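Local coordinates for tRNA (cytosine(38)-C(5))-methyltransferase (Schizosaccharomyces pombe, PDB 6FDF), which transfers a methyl group from S-adenosyl-L-methionine to C5 of cytosine 38 in the anticodon loop of tRNA(Asp) and, less efficiently, tRNA(Glu), at residues 15-25 and 46-57; 78-86 and 101-112. One frame throughout, in Å; residues are numbered along the deposited sequence.

Contact 1 of 2, residues 15-25 and 46-57. With SAH (S-adenosyl-L-homocysteine), chain E.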
loop_
_atom_site.group_PDB
_atom_site.type_symbol
_atom_site.label_atom_id
_atom_site.label_comp_id
_atom_site.label_asym_id
_atom_site.label_seq_id
_atom_site.Cartn_x
_atom_site.Cartn_y
_atom_site.Cartn_z
ATOM N N GLU A 15 -7.629 9.275 8.395
ATOM C CA GLU A 15 -6.770 8.276 7.757
ATOM C C GLU A 15 -6.918 6.961 8.527
ATOM O O GLU A 15 -6.224 6.723 9.515
ATOM C CB GLU A 15 -5.327 8.789 7.729
ATOM C CG GLU A 15 -4.327 7.949 6.962
ATOM C CD GLU A 15 -2.940 8.570 6.977
ATOM O OE1 GLU A 15 -2.015 7.972 6.386
ATOM O OE2 GLU A 15 -2.775 9.659 7.581
ATOM N N LEU A 16 -7.844 6.118 8.073
ATOM C CA LEU A 16 -8.155 4.862 8.750
ATOM C C LEU A 16 -7.251 3.743 8.249
ATOM O O LEU A 16 -6.951 3.669 7.052
ATOM C CB LEU A 16 -9.618 4.486 8.512
ATOM C CG LEU A 16 -10.650 5.502 9.003
ATOM C CD1 LEU A 16 -12.029 5.184 8.459
ATOM C CD2 LEU A 16 -10.656 5.530 10.523
ATOM N N TYR A 17 -6.860 2.845 9.161
ATOM C CA TYR A 17 -5.882 1.793 8.861
ATOM C C TYR A 17 -4.587 2.429 8.344
ATOM O O TYR A 17 -4.096 2.114 7.257
ATOM C CB TYR A 17 -6.418 0.774 7.837
ATOM C CG TYR A 17 -7.812 0.200 8.057
ATOM C CD1 TYR A 17 -8.940 0.832 7.538
ATOM C CD2 TYR A 17 -7.991 -1.008 8.728
ATOM C CE1 TYR A 17 -10.208 0.294 7.704
ATOM C CE2 TYR A 17 -9.262 -1.551 8.908
ATOM C CZ TYR A 17 -10.363 -0.896 8.385
ATOM O OH TYR A 17 -11.617 -1.433 8.523
ATOM N N SER A 18 -4.047 3.346 9.151
ATOM C CA SER A 18 -3.047 4.289 8.657
ATOM C C SER A 18 -1.678 3.658 8.423
ATOM O O SER A 18 -0.913 4.161 7.593
ATOM C CB SER A 18 -2.902 5.452 9.633
ATOM O OG SER A 18 -2.936 5.000 10.976
ATOM N N GLY A 19 -1.343 2.585 9.135
ATOM C CA GLY A 19 -0.040 1.963 8.920
ATOM C C GLY A 19 1.082 2.957 9.167
ATOM O O GLY A 19 1.072 3.703 10.151
ATOM N N ILE A 20 2.055 3.003 8.253
ATOM C CA ILE A 20 3.150 3.955 8.412
ATOM C C ILE A 20 2.850 5.243 7.652
ATOM O O ILE A 20 3.730 6.092 7.479
ATOM C CB ILE A 20 4.495 3.355 7.965
ATOM C CG1 ILE A 20 4.453 2.979 6.480
ATOM C CG2 ILE A 20 4.865 2.155 8.827
ATOM C CD1 ILE A 20 5.777 2.462 5.945
ATOM N N GLY A 21 1.601 5.426 7.234
ATOM C CA GLY A 21 1.197 6.702 6.674
ATOM C C GLY A 21 1.377 6.864 5.183
ATOM O O GLY A 21 1.590 7.994 4.718
ATOM N N GLY A 22 1.301 5.773 4.416
ATOM C CA GLY A 22 1.347 5.898 2.968
ATOM C C GLY A 22 0.364 6.921 2.433
ATOM O O GLY A 22 0.702 7.708 1.546
ATOM N N MET A 23 -0.869 6.930 2.965
ATOM C CA MET A 23 -1.876 7.881 2.489
ATOM C C MET A 23 -1.453 9.319 2.755
ATOM O O MET A 23 -1.659 10.203 1.913
ATOM C CB MET A 23 -3.235 7.612 3.146
ATOM C CG MET A 23 -3.904 6.292 2.798
ATOM S SD MET A 23 -4.460 6.255 1.075
ATOM C CE MET A 23 -5.308 4.679 1.051
ATOM N N HIS A 24 -0.862 9.576 3.925
ATOM C CA HIS A 24 -0.374 10.913 4.232
ATOM C C HIS A 24 0.738 11.314 3.267
ATOM O O HIS A 24 0.767 12.448 2.774
ATOM C CB HIS A 24 0.101 10.951 5.687
ATOM C CG HIS A 24 0.335 12.329 6.232
ATOM N ND1 HIS A 24 0.259 12.609 7.581
ATOM C CD2 HIS A 24 0.652 13.498 5.624
ATOM C CE1 HIS A 24 0.511 13.892 7.779
ATOM N NE2 HIS A 24 0.756 14.453 6.609
ATOM N N TYR A 25 1.648 10.386 2.961
ATOM C CA TYR A 25 2.707 10.696 2.008
ATOM C C TYR A 25 2.132 10.987 0.629
ATOM O O TYR A 25 2.623 11.873 -0.081
ATOM C CB TYR A 25 3.711 9.549 1.923
ATOM C CG TYR A 25 4.687 9.477 3.077
ATOM C CD1 TYR A 25 5.602 10.494 3.304
ATOM C CD2 TYR A 25 4.728 8.360 3.905
ATOM C CE1 TYR A 25 6.513 10.419 4.347
ATOM C CE2 TYR A 25 5.640 8.277 4.948
ATOM C CZ TYR A 25 6.525 9.309 5.162
ATOM O OH TYR A 25 7.423 9.232 6.203
ATOM N N ALA A 46 3.357 0.381 13.905
ATOM C CA ALA A 46 3.005 1.288 12.814
ATOM C C ALA A 46 2.839 2.708 13.334
ATOM O O ALA A 46 3.332 3.671 12.731
ATOM C CB ALA A 46 1.724 0.817 12.129
ATOM N N ASN A 47 2.122 2.854 14.451
ATOM C CA ASN A 47 1.867 4.177 15.013
ATOM C C ASN A 47 3.161 4.864 15.427
ATOM O O ASN A 47 3.291 6.088 15.308
ATOM C CB ASN A 47 0.931 4.059 16.214
ATOM C CG ASN A 47 -0.469 3.666 15.820
ATOM O OD1 ASN A 47 -0.844 3.768 14.659
ATOM N ND2 ASN A 47 -1.256 3.227 16.793
ATOM N N GLU A 48 4.116 4.092 15.951
ATOM C CA GLU A 48 5.414 4.653 16.315
ATOM C C GLU A 48 6.116 5.248 15.097
ATOM O O GLU A 48 6.618 6.379 15.152
ATOM C CB GLU A 48 6.281 3.582 16.978
ATOM C CG GLU A 48 7.632 4.079 17.451
ATOM C CD GLU A 48 8.401 3.021 18.223
ATOM O OE1 GLU A 48 9.619 3.197 18.426
ATOM O OE2 GLU A 48 7.785 2.009 18.622
ATOM N N ILE A 49 6.161 4.499 13.988
ATOM C CA ILE A 49 6.734 5.030 12.752
ATOM C C ILE A 49 5.905 6.197 12.232
ATOM O O ILE A 49 6.455 7.219 11.803
ATOM C CB ILE A 49 6.862 3.913 11.696
ATOM C CG1 ILE A 49 7.755 2.781 12.217
ATOM C CG2 ILE A 49 7.375 4.465 10.367
ATOM C CD1 ILE A 49 9.161 3.230 12.531
ATOM N N TYR A 50 4.576 6.085 12.290
ATOM C CA TYR A 50 3.732 7.166 11.783
ATOM C C TYR A 50 4.050 8.471 12.503
ATOM O O TYR A 50 4.292 9.510 11.876
ATOM C CB TYR A 50 2.242 6.819 11.923
ATOM C CG TYR A 50 1.342 7.813 11.203
ATOM C CD1 TYR A 50 1.152 9.105 11.700
ATOM C CD2 TYR A 50 0.699 7.469 10.023
ATOM C CE1 TYR A 50 0.352 10.024 11.030
ATOM C CE2 TYR A 50 -0.113 8.376 9.355
ATOM C CZ TYR A 50 -0.275 9.652 9.860
ATOM O OH TYR A 50 -1.077 10.552 9.192
ATOM N N ASN A 51 4.051 8.432 13.836
ATOM C CA ASN A 51 4.189 9.657 14.614
ATOM C C ASN A 51 5.594 10.234 14.513
ATOM O O ASN A 51 5.765 11.457 14.574
ATOM C CB ASN A 51 3.805 9.379 16.065
ATOM C CG ASN A 51 2.317 9.139 16.223
ATOM O OD1 ASN A 51 1.512 9.703 15.487
ATOM N ND2 ASN A 51 1.944 8.295 17.180
ATOM N N LEU A 52 6.606 9.372 14.379
ATOM C CA LEU A 52 7.974 9.849 14.234
ATOM C C LEU A 52 8.159 10.642 12.947
ATOM O O LEU A 52 8.937 11.605 12.916
ATOM C CB LEU A 52 8.939 8.665 14.269
ATOM C CG LEU A 52 10.402 8.970 13.948
ATOM C CD1 LEU A 52 10.998 9.897 14.997
ATOM C CD2 LEU A 52 11.210 7.686 13.831
ATOM N N ASN A 53 7.433 10.281 11.892
ATOM C CA ASN A 53 7.624 10.884 10.580
ATOM C C ASN A 53 6.620 11.988 10.268
ATOM O O ASN A 53 6.980 12.973 9.619
ATOM C CB ASN A 53 7.554 9.801 9.495
ATOM C CG ASN A 53 8.820 8.960 9.435
ATOM O OD1 ASN A 53 9.776 9.306 8.746
ATOM N ND2 ASN A 53 8.823 7.839 10.153
ATOM N N HIS A 54 5.371 11.855 10.714
ATOM C CA HIS A 54 4.318 12.803 10.367
ATOM C C HIS A 54 3.930 13.731 11.505
ATOM O O HIS A 54 3.189 14.692 11.271
ATOM C CB HIS A 54 3.061 12.054 9.893
ATOM C CG HIS A 54 3.289 11.155 8.718
ATOM N ND1 HIS A 54 3.643 11.628 7.472
ATOM C CD2 HIS A 54 3.223 9.808 8.603
ATOM C CE1 HIS A 54 3.777 10.612 6.638
ATOM N NE2 HIS A 54 3.528 9.496 7.300
ATOM N N GLY A 55 4.395 13.475 12.720
ATOM C CA GLY A 55 3.863 14.154 13.879
ATOM C C GLY A 55 2.852 13.290 14.613
ATOM O O GLY A 55 2.339 12.296 14.092
ATOM N N LYS A 56 2.562 13.677 15.857
ATOM C CA LYS A 56 1.755 12.841 16.747
ATOM C C LYS A 56 0.289 12.949 16.338
ATOM O O LYS A 56 -0.504 13.704 16.908
ATOM C CB LYS A 56 1.972 13.237 18.201
ATOM C CG LYS A 56 3.431 13.192 18.608
ATOM C CD LYS A 56 3.619 13.546 20.068
ATOM C CE LYS A 56 5.081 13.447 20.464
ATOM N NZ LYS A 56 5.275 13.753 21.910
ATOM N N LEU A 57 -0.065 12.167 15.318
ATOM C CA LEU A 57 -1.422 12.100 14.796
ATOM C C LEU A 57 -2.050 10.716 14.881
ATOM O O LEU A 57 -3.279 10.612 14.785
ATOM C CB LEU A 57 -1.457 12.561 13.330
ATOM C CG LEU A 57 -0.928 13.972 13.064
ATOM C CD1 LEU A 57 -0.822 14.211 11.555
ATOM C CD2 LEU A 57 -1.830 15.006 13.722
HETATM N N SAH E . -2.334 1.740 4.363
HETATM C CA SAH E . -1.333 1.662 5.404
HETATM C CB SAH E . -1.224 0.248 5.980
HETATM C CG SAH E . -2.534 -0.522 5.831
HETATM S SD SAH E . -2.352 -2.250 6.157
HETATM C C SAH E . -0.013 2.128 4.877
HETATM O O SAH E . 0.033 2.576 3.711
HETATM O OXT SAH E . 0.975 2.057 5.640
HETATM C "C5'" SAH E . -3.775 -2.389 7.179
HETATM C "C4'" SAH E . -3.502 -1.708 8.521
HETATM O "O4'" SAH E . -4.722 -1.689 9.239
HETATM C "C3'" SAH E . -2.462 -2.434 9.375
HETATM O "O3'" SAH E . -1.466 -1.513 9.816
HETATM C "C2'" SAH E . -3.247 -2.917 10.597
HETATM O "O2'" SAH E . -2.500 -2.768 11.810
HETATM C "C1'" SAH E . -4.461 -1.996 10.597
HETATM N N9 SAH E . -5.698 -2.613 11.121
HETATM C C8 SAH E . -6.207 -3.824 10.815
HETATM N N7 SAH E . -7.360 -4.042 11.492
HETATM C C5 SAH E . -7.612 -2.958 12.251
HETATM C C6 SAH E . -8.661 -2.535 13.201
HETATM N N6 SAH E . -9.706 -3.343 13.483
HETATM N N1 SAH E . -8.525 -1.314 13.770
HETATM C C2 SAH E . -7.488 -0.502 13.495
HETATM N N3 SAH E . -6.499 -0.823 12.641
HETATM C C4 SAH E . -6.505 -2.024 12.006
HETATM O O HOH W 1 -0.497 4.796 12.097
HETATM O O HOH W 2 9.073 11.234 6.571
#
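Ile20 and Tyr50 bring the two backbones within 4.7 Å, CA to CA, where the glycine-rich turn after strand 11-16 runs against helix 44-54. Gly21 takes the N-cap position of the next helix, and a side chain on it would collide with Tyr50 and His54. Tyr50, its CG anti to the backbone N (chi1 -171°), sends its hydroxyl across to Glu15, whose extended chain comes from the opposite direction; OH donates to OE2 on the syn side at 2.5 Å. The same hydroxyl accepts from His24 ND1 at 2.9 Å, near the imidazole plane, so two bonds grip it. His24 also forms an offset stack with His54, centroids 4.2 Å apart, while His54 turns its edge onto the face of Tyr25, CE1 lying 3.3 Å above the ring plane, over its centre. Further along, Ile20 CG2 lies alongside Ile49 CG2, and a water joins Ser18 OG, Gly19 O and Asn47 OD1; Asn47 ND2 bonds Asp41 O. On the cofactor side, Ile20 N donates to SAH OXT at 3.0 Å. A glycine-rich turn between the first strand and its helix, cradling the amino-acid end of the cofactor, is the hallmark of class I, Rossmann-like methyltransferases.

Contact 2 of 2, residues 78-86 and 101-112; sequences LWTMSPSCQ and RSQAFLNILNVL. With SAH (S-adenosyl-L-homocysteine), chain E.
Phe105 swings its ring toward Pro83 and Cys85 because CG stands anti to the backbone N (chi1 -180°), and Cys85, with SG anti to its own carbonyl carbon (chi1 -71°), turns its sulfur to the same ring. SG approaches obliquely, 3.8 Å from Phe105 CD2. Pro83 packs along the other ortho position, its CB 3.7 Å from Phe105 CD1. Met81, bent at its last torsion, meets the ring at the edge instead: SD lies in the ring plane, 4.0 Å from Phe105 CE1, a Met-aromatic contact, and its CE continues to Ile108 CG2. Beyond it, Trp79 CZ3 touches Leu112 CD1 at 3.8 Å, extending the apolar seam along strand 78-81 and helix 103-111, which run nearly antiparallel at 161°. Cutting Phe105 back to an alanine is likely to open a gap beside Pro83 and deprive the sulfurs of Met81 and Cys85 of their shared aromatic neighbour, leaving the Cys85 side chain freer to turn. At the loop end the meeting becomes polar: Ser102 CA makes a CH...O contact with Ser84 O at 3.3 Å, and one water bridges Ser84 O and Arg101 O while another links Cys85 O with Ser102 OG. Both links are tentative, Arg101 and Ser102 being poorly ordered. Ser82 and Ala104 border SAH, Ala104 CB standing 3.5 Å from its N6. Cys85 is the predicted active-site residue, in keeping with the cysteine nucleophile of C5-methyltransferases. Its sulfur lies against the apolar Phe105 ring, and direct contact between the segments is mainly carbon and sulfur packing, with one CH...O contact.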
loop_
_atom_site.group_PDB
_atom_site.type_symbol
_atom_site.label_atom_id
_atom_site.label_comp_id
_atom_site.label_asym_id
_atom_site.label_seq_id
_atom_site.Cartn_x
_atom_site.Cartn_y
_atom_site.Cartn_z
ATOM N N LEU A 78 -12.706 14.120 3.886
ATOM C CA LEU A 78 -12.134 12.992 3.160
ATOM C C LEU A 78 -11.820 11.890 4.160
ATOM O O LEU A 78 -11.178 12.148 5.183
ATOM C CB LEU A 78 -10.857 13.392 2.406
ATOM C CG LEU A 78 -10.002 12.221 1.901
ATOM C CD1 LEU A 78 -10.745 11.424 0.826
ATOM C CD2 LEU A 78 -8.654 12.693 1.370
ATOM N N TRP A 79 -12.300 10.681 3.890
ATOM C CA TRP A 79 -11.872 9.495 4.623
ATOM C C TRP A 79 -11.061 8.619 3.682
ATOM O O TRP A 79 -11.511 8.338 2.566
ATOM C CB TRP A 79 -13.052 8.664 5.135
ATOM C CG TRP A 79 -13.978 9.310 6.113
ATOM C CD1 TRP A 79 -13.921 10.584 6.606
ATOM C CD2 TRP A 79 -15.122 8.699 6.705
ATOM N NE1 TRP A 79 -14.966 10.797 7.482
ATOM C CE2 TRP A 79 -15.716 9.651 7.557
ATOM C CE3 TRP A 79 -15.697 7.431 6.607
ATOM C CZ2 TRP A 79 -16.862 9.376 8.295
ATOM C CZ3 TRP A 79 -16.835 7.157 7.343
ATOM C CH2 TRP A 79 -17.408 8.126 8.171
ATOM N N THR A 80 -9.875 8.201 4.116
ATOM C CA THR A 80 -9.101 7.204 3.384
ATOM C C THR A 80 -9.079 5.913 4.194
ATOM O O THR A 80 -9.120 5.937 5.430
ATOM C CB THR A 80 -7.667 7.681 3.102
ATOM O OG1 THR A 80 -6.922 7.767 4.330
ATOM C CG2 THR A 80 -7.671 9.034 2.392
ATOM N N MET A 81 -9.003 4.777 3.505
ATOM C CA MET A 81 -8.958 3.519 4.236
ATOM C C MET A 81 -8.323 2.439 3.378
ATOM O O MET A 81 -8.541 2.389 2.164
ATOM C CB MET A 81 -10.360 3.083 4.692
ATOM C CG MET A 81 -11.388 3.004 3.579
ATOM S SD MET A 81 -13.065 2.750 4.205
ATOM C CE MET A 81 -13.551 4.425 4.584
ATOM N N SER A 82 -7.539 1.580 4.031
ATOM C CA SER A 82 -6.983 0.373 3.421
ATOM C C SER A 82 -7.403 -0.775 4.330
ATOM O O SER A 82 -6.609 -1.277 5.140
ATOM C CB SER A 82 -5.463 0.469 3.258
ATOM O OG SER A 82 -4.972 -0.599 2.457
ATOM N N PRO A 83 -8.661 -1.201 4.243
ATOM C CA PRO A 83 -9.204 -2.102 5.264
ATOM C C PRO A 83 -8.663 -3.517 5.137
ATOM O O PRO A 83 -8.082 -3.912 4.124
ATOM C CB PRO A 83 -10.716 -2.062 5.011
ATOM C CG PRO A 83 -10.844 -1.664 3.568
ATOM C CD PRO A 83 -9.706 -0.710 3.325
ATOM N N SER A 84 -8.856 -4.278 6.205
ATOM C CA SER A 84 -8.456 -5.679 6.276
ATOM C C SER A 84 -9.717 -6.491 6.015
ATOM O O SER A 84 -10.583 -6.609 6.885
ATOM C CB SER A 84 -7.837 -6.006 7.632
ATOM O OG SER A 84 -7.643 -7.402 7.784
ATOM N N CYS A 85 -9.828 -7.043 4.807
ATOM C CA CYS A 85 -11.042 -7.736 4.418
ATOM C C CYS A 85 -10.857 -9.225 4.152
ATOM O O CYS A 85 -11.857 -9.921 3.946
ATOM C CB CYS A 85 -11.659 -7.047 3.191
ATOM S SG CYS A 85 -12.355 -5.424 3.645
ATOM N N GLN A 86 -9.620 -9.736 4.159
ATOM C CA GLN A 86 -9.431 -11.169 3.966
ATOM C C GLN A 86 -9.644 -11.911 5.287
ATOM O O GLN A 86 -9.285 -11.399 6.351
ATOM C CB GLN A 86 -8.029 -11.462 3.430
ATOM C CG GLN A 86 -7.626 -10.627 2.232
ATOM C CD GLN A 86 -6.573 -11.306 1.378
ATOM O OE1 GLN A 86 -5.433 -10.847 1.295
ATOM N NE2 GLN A 86 -6.952 -12.406 0.739
ATOM N N ARG A 101 -12.340 -8.430 13.025
ATOM C CA ARG A 101 -11.286 -8.392 12.018
ATOM C C ARG A 101 -11.698 -7.516 10.850
ATOM O O ARG A 101 -11.341 -6.337 10.754
ATOM C CB ARG A 101 -11.006 -9.797 11.487
ATOM C CG ARG A 101 -11.844 -10.941 12.095
ATOM C CD ARG A 101 -13.369 -10.780 11.835
ATOM N NE ARG A 101 -14.197 -11.991 11.906
ATOM C CZ ARG A 101 -14.044 -13.021 12.739
ATOM N NH1 ARG A 101 -13.097 -13.046 13.670
ATOM N NH2 ARG A 101 -14.885 -14.041 12.655
ATOM N N SER A 102 -12.479 -8.135 9.961
ATOM C CA SER A 102 -13.114 -7.517 8.809
ATOM C C SER A 102 -14.471 -6.997 9.226
ATOM O O SER A 102 -15.217 -6.443 8.410
ATOM C CB SER A 102 -13.240 -8.517 7.655
ATOM O OG SER A 102 -13.829 -7.912 6.516
ATOM N N GLN A 103 -14.773 -7.191 10.509
ATOM C CA GLN A 103 -15.906 -6.587 11.183
ATOM C C GLN A 103 -15.706 -5.087 11.231
ATOM O O GLN A 103 -16.675 -4.322 11.195
ATOM C CB GLN A 103 -16.050 -7.178 12.587
ATOM C CG GLN A 103 -17.088 -6.510 13.471
ATOM C CD GLN A 103 -17.652 -7.456 14.521
ATOM O OE1 GLN A 103 -17.263 -7.408 15.689
ATOM N NE2 GLN A 103 -18.565 -8.328 14.106
ATOM N N ALA A 104 -14.444 -4.662 11.362
ATOM C CA ALA A 104 -14.122 -3.241 11.350
ATOM C C ALA A 104 -14.579 -2.570 10.059
ATOM O O ALA A 104 -15.134 -1.466 10.101
ATOM C CB ALA A 104 -12.616 -3.048 11.533
ATOM N N PHE A 105 -14.361 -3.202 8.900
ATOM C CA PHE A 105 -14.825 -2.556 7.672
ATOM C C PHE A 105 -16.345 -2.520 7.624
ATOM O O PHE A 105 -16.935 -1.505 7.236
ATOM C CB PHE A 105 -14.259 -3.266 6.438
ATOM C CG PHE A 105 -14.697 -2.651 5.125
ATOM C CD1 PHE A 105 -14.312 -1.362 4.783
ATOM C CD2 PHE A 105 -15.485 -3.370 4.236
ATOM C CE1 PHE A 105 -14.713 -0.793 3.589
ATOM C CE2 PHE A 105 -15.884 -2.813 3.028
ATOM C CZ PHE A 105 -15.497 -1.522 2.704
ATOM N N LEU A 106 -16.999 -3.596 8.069
ATOM C CA LEU A 106 -18.454 -3.606 8.079
ATOM C C LEU A 106 -18.990 -2.621 9.109
ATOM O O LEU A 106 -20.068 -2.044 8.915
ATOM C CB LEU A 106 -18.973 -5.015 8.351
ATOM C CG LEU A 106 -18.491 -6.058 7.339
ATOM C CD1 LEU A 106 -19.060 -7.438 7.648
ATOM C CD2 LEU A 106 -18.840 -5.623 5.918
ATOM N N ASN A 107 -18.237 -2.394 10.188
ATOM C CA ASN A 107 -18.637 -1.376 11.152
ATOM C C ASN A 107 -18.626 0.006 10.514
ATOM O O ASN A 107 -19.548 0.801 10.734
ATOM C CB ASN A 107 -17.726 -1.411 12.380
ATOM C CG ASN A 107 -18.131 -0.390 13.431
ATOM O OD1 ASN A 107 -19.221 -0.465 13.998
ATOM N ND2 ASN A 107 -17.250 0.572 13.697
ATOM N N ILE A 108 -17.602 0.309 9.708
ATOM C CA ILE A 108 -17.584 1.590 9.004
ATOM C C ILE A 108 -18.839 1.726 8.152
ATOM O O ILE A 108 -19.506 2.766 8.159
ATOM C CB ILE A 108 -16.309 1.733 8.153
ATOM C CG1 ILE A 108 -15.064 1.782 9.042
ATOM C CG2 ILE A 108 -16.374 2.998 7.301
ATOM C CD1 ILE A 108 -13.765 1.634 8.266
ATOM N N LEU A 109 -19.171 0.674 7.396
ATOM C CA LEU A 109 -20.324 0.736 6.503
ATOM C C LEU A 109 -21.633 0.856 7.274
ATOM O O LEU A 109 -22.580 1.489 6.792
ATOM C CB LEU A 109 -20.373 -0.504 5.609
ATOM C CG LEU A 109 -19.170 -0.792 4.710
ATOM C CD1 LEU A 109 -19.435 -2.034 3.867
ATOM C CD2 LEU A 109 -18.835 0.403 3.837
ATOM N N ASN A 110 -21.710 0.234 8.456
ATOM C CA ASN A 110 -22.910 0.310 9.282
ATOM C C ASN A 110 -23.053 1.661 9.972
ATOM O O ASN A 110 -24.176 2.093 10.257
ATOM C CB ASN A 110 -22.891 -0.800 10.333
ATOM C CG ASN A 110 -23.413 -2.117 9.801
ATOM O OD1 ASN A 110 -24.275 -2.150 8.924
ATOM N ND2 ASN A 110 -22.902 -3.218 10.346
ATOM N N VAL A 111 -21.942 2.329 10.263
ATOM C CA VAL A 111 -22.007 3.592 10.989
ATOM C C VAL A 111 -22.111 4.795 10.051
ATOM O O VAL A 111 -22.738 5.800 10.406
ATOM C CB VAL A 111 -20.782 3.700 11.916
ATOM C CG1 VAL A 111 -20.642 5.097 12.473
ATOM C CG2 VAL A 111 -20.870 2.663 13.040
ATOM N N LEU A 112 -21.545 4.693 8.846
ATOM C CA LEU A 112 -21.544 5.799 7.888
ATOM C C LEU A 112 -22.904 6.465 7.699
ATOM O O LEU A 112 -22.958 7.706 7.713
ATOM C CB LEU A 112 -20.987 5.290 6.551
ATOM C CG LEU A 112 -21.041 6.235 5.353
ATOM C CD1 LEU A 112 -20.179 7.452 5.609
ATOM C CD2 LEU A 112 -20.588 5.495 4.092
HETATM N N SAH E . -2.334 1.740 4.363
HETATM C CA SAH E . -1.333 1.662 5.404
HETATM C CB SAH E . -1.224 0.248 5.980
HETATM C CG SAH E . -2.534 -0.522 5.831
HETATM S SD SAH E . -2.352 -2.250 6.157
HETATM C C SAH E . -0.013 2.128 4.877
HETATM O O SAH E . 0.033 2.576 3.711
HETATM O OXT SAH E . 0.975 2.057 5.640
HETATM C "C5'" SAH E . -3.775 -2.389 7.179
HETATM C "C4'" SAH E . -3.502 -1.708 8.521
HETATM O "O4'" SAH E . -4.722 -1.689 9.239
HETATM C "C3'" SAH E . -2.462 -2.434 9.375
HETATM O "O3'" SAH E . -1.466 -1.513 9.816
HETATM C "C2'" SAH E . -3.247 -2.917 10.597
HETATM O "O2'" SAH E . -2.500 -2.768 11.810
HETATM C "C1'" SAH E . -4.461 -1.996 10.597
HETATM N N9 SAH E . -5.698 -2.613 11.121
HETATM C C8 SAH E . -6.207 -3.824 10.815
HETATM N N7 SAH E . -7.360 -4.042 11.492
HETATM C C5 SAH E . -7.612 -2.958 12.251
HETATM C C6 SAH E . -8.661 -2.535 13.201
HETATM N N6 SAH E . -9.706 -3.343 13.483
HETATM N N1 SAH E . -8.525 -1.314 13.770
HETATM C C2 SAH E . -7.488 -0.502 13.495
HETATM N N3 SAH E . -6.499 -0.823 12.641
HETATM C C4 SAH E . -6.505 -2.024 12.006
HETATM O O HOH W 3 -11.165 -4.221 8.289
HETATM O O HOH W 4 -14.446 -9.325 3.985
#

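How the contacts relate
Contact 1 closes before contact 2 opens along the chain, and their centres lie 18 Å apart in the same Rossmann-like domain. They meet through the seven-stranded mixed sheet, where strands 11-16 and 78-81 are parallel neighbours; a probable hydrogen bond joins Leu16 N to Thr80 O at 2.9 Å. Tyr17 then spans the two, its ring packing by helix 103-111 and its CB near Ser82 O. Contact 2 belongs to the beta-alpha-beta unit completed by strand 121-127. Both contacts border SAH: contact 1 holds its carboxylate end; contact 2 lies near its amino group through Ser82 and its adenine through Ala104. Past Ser82 the loop carries the predicted catalytic Cys85 sulfur well away from the cofactor sulfur.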